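Type III CBASS phage resistance system CD-NTase-associated protein Cap8 (Pseudomonas aeruginosa, PDB 6P8P) is a HORMA-domain protein that probably helps regulate a cGAS-like CD-NTase enzyme in bacteriophage immunity. Local coordinates at residues R7-S12 / A86-L91. The protein carries 2 engineered substitutions. Numbering follows the deposited sequence.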
ATOM      1  N   ARG A   7     -14.277  17.522   5.173  1.00 19.86           N
ATOM      2  CA  ARG A   7     -14.546  17.285   3.767  1.00 16.73           C
ATOM      3  C   ARG A   7     -14.898  15.809   3.635  1.00 21.98           C
ATOM      4  O   ARG A   7     -14.576  14.999   4.508  1.00 21.87           O
ATOM      5  CB  ARG A   7     -13.354  17.679   2.913  1.00 18.46           C
ATOM      6  CG  ARG A   7     -13.053  19.189   2.852  1.00 21.24           C
ATOM      7  CD  ARG A   7     -14.124  19.942   2.101  1.00 20.07           C
ATOM      8  NE  ARG A   7     -13.807  21.351   1.859  1.00 21.55           N
ATOM      9  CZ  ARG A   7     -14.055  22.334   2.715  1.00 24.41           C
ATOM     10  NH1 ARG A   7     -14.590  22.077   3.898  1.00 26.77           N
ATOM     11  NH2 ARG A   7     -13.741  23.583   2.387  1.00 22.65           N
ATOM     12  N   THR A   8     -15.621  15.485   2.568  1.00 18.02           N
ATOM     13  CA  THR A   8     -16.094  14.132   2.327  1.00 16.29           C
ATOM     14  C   THR A   8     -15.947  13.861   0.840  1.00 20.83           C
ATOM     15  O   THR A   8     -16.610  14.495   0.017  1.00 20.89           O
ATOM     16  CB  THR A   8     -17.539  13.934   2.786  1.00 26.24           C
ATOM     17  OG1 THR A   8     -17.619  14.148   4.201  1.00 33.23           O
ATOM     18  CG2 THR A   8     -17.993  12.543   2.463  1.00 24.26           C
ATOM     19  N   PHE A   9     -15.083  12.917   0.506  1.00 18.16           N
ATOM     20  CA  PHE A   9     -14.802  12.586  -0.882  1.00 17.31           C
ATOM     21  C   PHE A   9     -15.505  11.312  -1.314  1.00 19.81           C
ATOM     22  O   PHE A   9     -15.542  10.328  -0.572  1.00 17.19           O
ATOM     23  CB  PHE A   9     -13.297  12.414  -1.091  1.00 19.24           C
ATOM     24  CG  PHE A   9     -12.590  13.692  -1.317  1.00 16.88           C
ATOM     25  CD1 PHE A   9     -12.356  14.571  -0.256  1.00 28.08           C
ATOM     26  CD2 PHE A   9     -12.222  14.078  -2.580  1.00 19.07           C
ATOM     27  CE1 PHE A   9     -11.723  15.772  -0.477  1.00 30.94           C
ATOM     28  CE2 PHE A   9     -11.596  15.293  -2.809  1.00 29.64           C
ATOM     29  CZ  PHE A   9     -11.344  16.131  -1.761  1.00 33.59           C
ATOM     30  N   ARG A  10     -16.011  11.326  -2.544  1.00 13.75           N
ATOM     31  CA  ARG A  10     -16.605  10.141  -3.165  1.00 17.02           C
ATOM     32  C   ARG A  10     -15.504   9.168  -3.593  1.00 20.50           C
ATOM     33  O   ARG A  10     -14.674   9.487  -4.454  1.00 19.04           O
ATOM     34  CB  ARG A  10     -17.454  10.553  -4.363  1.00 20.52           C
ATOM     35  CG  ARG A  10     -18.492  11.640  -4.001  1.00 24.08           C
ATOM     36  CD  ARG A  10     -19.082  12.287  -5.256  1.00 22.76           C
ATOM     37  NE  ARG A  10     -19.910  11.356  -6.006  1.00 25.22           N
ATOM     38  CZ  ARG A  10     -20.451  11.631  -7.188  1.00 32.08           C
ATOM     39  NH1 ARG A  10     -20.217  12.798  -7.753  1.00 28.95           N
ATOM     40  NH2 ARG A  10     -21.202  10.732  -7.809  1.00 26.32           N
ATOM     41  N   SER A  11     -15.512   7.976  -3.010  1.00 18.41           N
ATOM     42  CA  SER A  11     -14.483   6.987  -3.323  1.00 16.35           C
ATOM     43  C   SER A  11     -15.119   5.845  -4.107  1.00 16.05           C
ATOM     44  O   SER A  11     -15.987   6.092  -4.947  1.00 19.71           O
ATOM     45  CB  SER A  11     -13.799   6.519  -2.041  1.00 20.10           C
ATOM     46  OG  SER A  11     -12.684   5.702  -2.337  1.00 17.56           O
ATOM     47  N   SER A  12     -14.697   4.619  -3.849  1.00 17.21           N
ATOM     48  CA  SER A  12     -15.104   3.500  -4.687  1.00 18.51           C
ATOM     49  C   SER A  12     -16.603   3.256  -4.541  1.00 25.11           C
ATOM     50  O   SER A  12     -17.112   3.241  -3.420  1.00 20.64           O
ATOM     51  CB  SER A  12     -14.339   2.233  -4.278  1.00 27.69           C
ATOM     52  OG  SER A  12     -14.676   1.184  -5.153  1.00 40.07           O
ATOM     53  N   ALA A  86     -21.399  14.253  -0.282  1.00 24.28           N
ATOM     54  CA  ALA A  86     -20.049  14.675  -0.622  1.00 22.91           C
ATOM     55  C   ALA A  86     -19.825  16.162  -0.355  1.00 30.90           C
ATOM     56  O   ALA A  86     -20.727  16.997  -0.467  1.00 25.23           O
ATOM     57  CB  ALA A  86     -19.757  14.383  -2.091  1.00 22.44           C
ATOM     58  N   ASN A  87     -18.594  16.488  -0.004  1.00 21.03           N
ATOM     59  CA  ASN A  87     -18.175  17.880   0.144  1.00 22.43           C
ATOM     60  C   ASN A  87     -16.699  17.912  -0.239  1.00 23.06           C
ATOM     61  O   ASN A  87     -15.845  17.579   0.583  1.00 22.73           O
ATOM     62  CB  ASN A  87     -18.388  18.417   1.552  1.00 21.94           C
ATOM     63  CG  ASN A  87     -17.883  19.837   1.714  1.00 26.58           C
ATOM     64  OD1 ASN A  87     -17.489  20.482   0.740  1.00 27.16           O
ATOM     65  ND2 ASN A  87     -17.868  20.326   2.947  1.00 31.25           N
ATOM     66  N   GLU A  88     -16.422  18.306  -1.478  1.00 19.79           N
ATOM     67  CA  GLU A  88     -15.071  18.365  -2.012  1.00 20.70           C
ATOM     68  C   GLU A  88     -14.640  19.795  -2.293  1.00 21.38           C
ATOM     69  O   GLU A  88     -13.743  20.016  -3.106  1.00 22.75           O
ATOM     70  CB  GLU A  88     -15.010  17.484  -3.266  1.00 22.15           C
ATOM     71  CG  GLU A  88     -15.430  16.030  -2.944  1.00 26.10           C
ATOM     72  CD  GLU A  88     -15.382  15.075  -4.135  1.00 36.12           C
ATOM     73  OE1 GLU A  88     -15.084  15.523  -5.268  1.00 28.94           O
ATOM     74  OE2 GLU A  88     -15.668  13.872  -3.925  1.00 25.42           O
ATOM     75  N   GLU A  89     -15.241  20.769  -1.604  1.00 21.92           N
ATOM     76  CA  GLU A  89     -14.913  22.165  -1.836  1.00 22.28           C
ATOM     77  C   GLU A  89     -13.440  22.421  -1.551  1.00 21.05           C
ATOM     78  O   GLU A  89     -12.840  21.823  -0.654  1.00 23.66           O
ATOM     79  CB  GLU A  89     -15.765  23.076  -0.934  1.00 26.19           C
ATOM     80  CG  GLU A  89     -17.200  23.234  -1.367  1.00 36.65           C
ATOM     81  CD  GLU A  89     -18.055  23.956  -0.326  1.00 49.44           C
ATOM     82  OE1 GLU A  89     -19.247  23.598  -0.195  1.00 56.52           O
ATOM     83  OE2 GLU A  89     -17.528  24.870   0.360  1.00 32.68           O
ATOM     84  N   VAL A  90     -12.870  23.370  -2.288  1.00 22.05           N
ATOM     85  CA  VAL A  90     -11.525  23.839  -1.988  1.00 19.78           C
ATOM     86  C   VAL A  90     -11.472  24.416  -0.582  1.00 25.19           C
ATOM     87  O   VAL A  90     -12.424  25.032  -0.096  1.00 20.84           O
ATOM     88  CB  VAL A  90     -11.078  24.878  -3.030  1.00 27.77           C
ATOM     89  CG1 VAL A  90      -9.715  25.441  -2.693  1.00 28.59           C
ATOM     90  CG2 VAL A  90     -11.073  24.259  -4.421  1.00 26.91           C
ATOM     91  N   LEU A  91     -10.343  24.221   0.073  1.00 18.22           N
ATOM     92  CA  LEU A  91     -10.145  24.703   1.429  1.00 20.18           C
ATOM     93  C   LEU A  91      -9.698  26.159   1.393  1.00 23.61           C
ATOM     94  O   LEU A  91      -8.860  26.539   0.566  1.00 26.06           O
ATOM     95  CB  LEU A  91      -9.089  23.841   2.144  1.00 19.49           C
ATOM     96  CG  LEU A  91      -9.567  22.427   2.471  1.00 19.08           C
ATOM     97  CD1 LEU A  91      -8.371  21.558   2.862  1.00 17.96           C
ATOM     98  CD2 LEU A  91     -10.589  22.388   3.576  1.00 23.80           C
TER
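T8 and N87 form a single antiparallel bridge, a hydrogen-bonded pair, by which the loop after helix 77-82 docks on edge strand 4-10 of the HORMA-domain sheet. Two backbone bonds define it: T8 N to N87 O at 2.9 Å and N87 N to T8 O at 2.8 Å. Side chains carry the contact on past the bridge in both directions. R7 bends at chi2 (-69°), which lays its guanidinium along 89-91. There its edge meets two backbone carbonyls, NE reaching E89 O at 2.7 Å and NH2 reaching V90 O at 3.2 Å; both acceptors lie in the guanidinium plane, but NH2 sits above the V90 carbonyl plane. These two bonds fix the group's rotation, while L91 CD2 packs over one face, 3.5 Å above the guanidinium plane near its centre. E88 runs the other way, over F9: its CG makes a CH-pi contact, 3.9 Å from the ring centroid, and the carboxylate stacks 15° from the ring plane. That same carboxylate has a salt bridge to R15. Within the loop, N87 OD1 accepts from E89 N, closing an Asx turn. At the strand's end, R10 N donates to E88 OE2 at 2.9 Å, nearly along the carboxylate C-O bond.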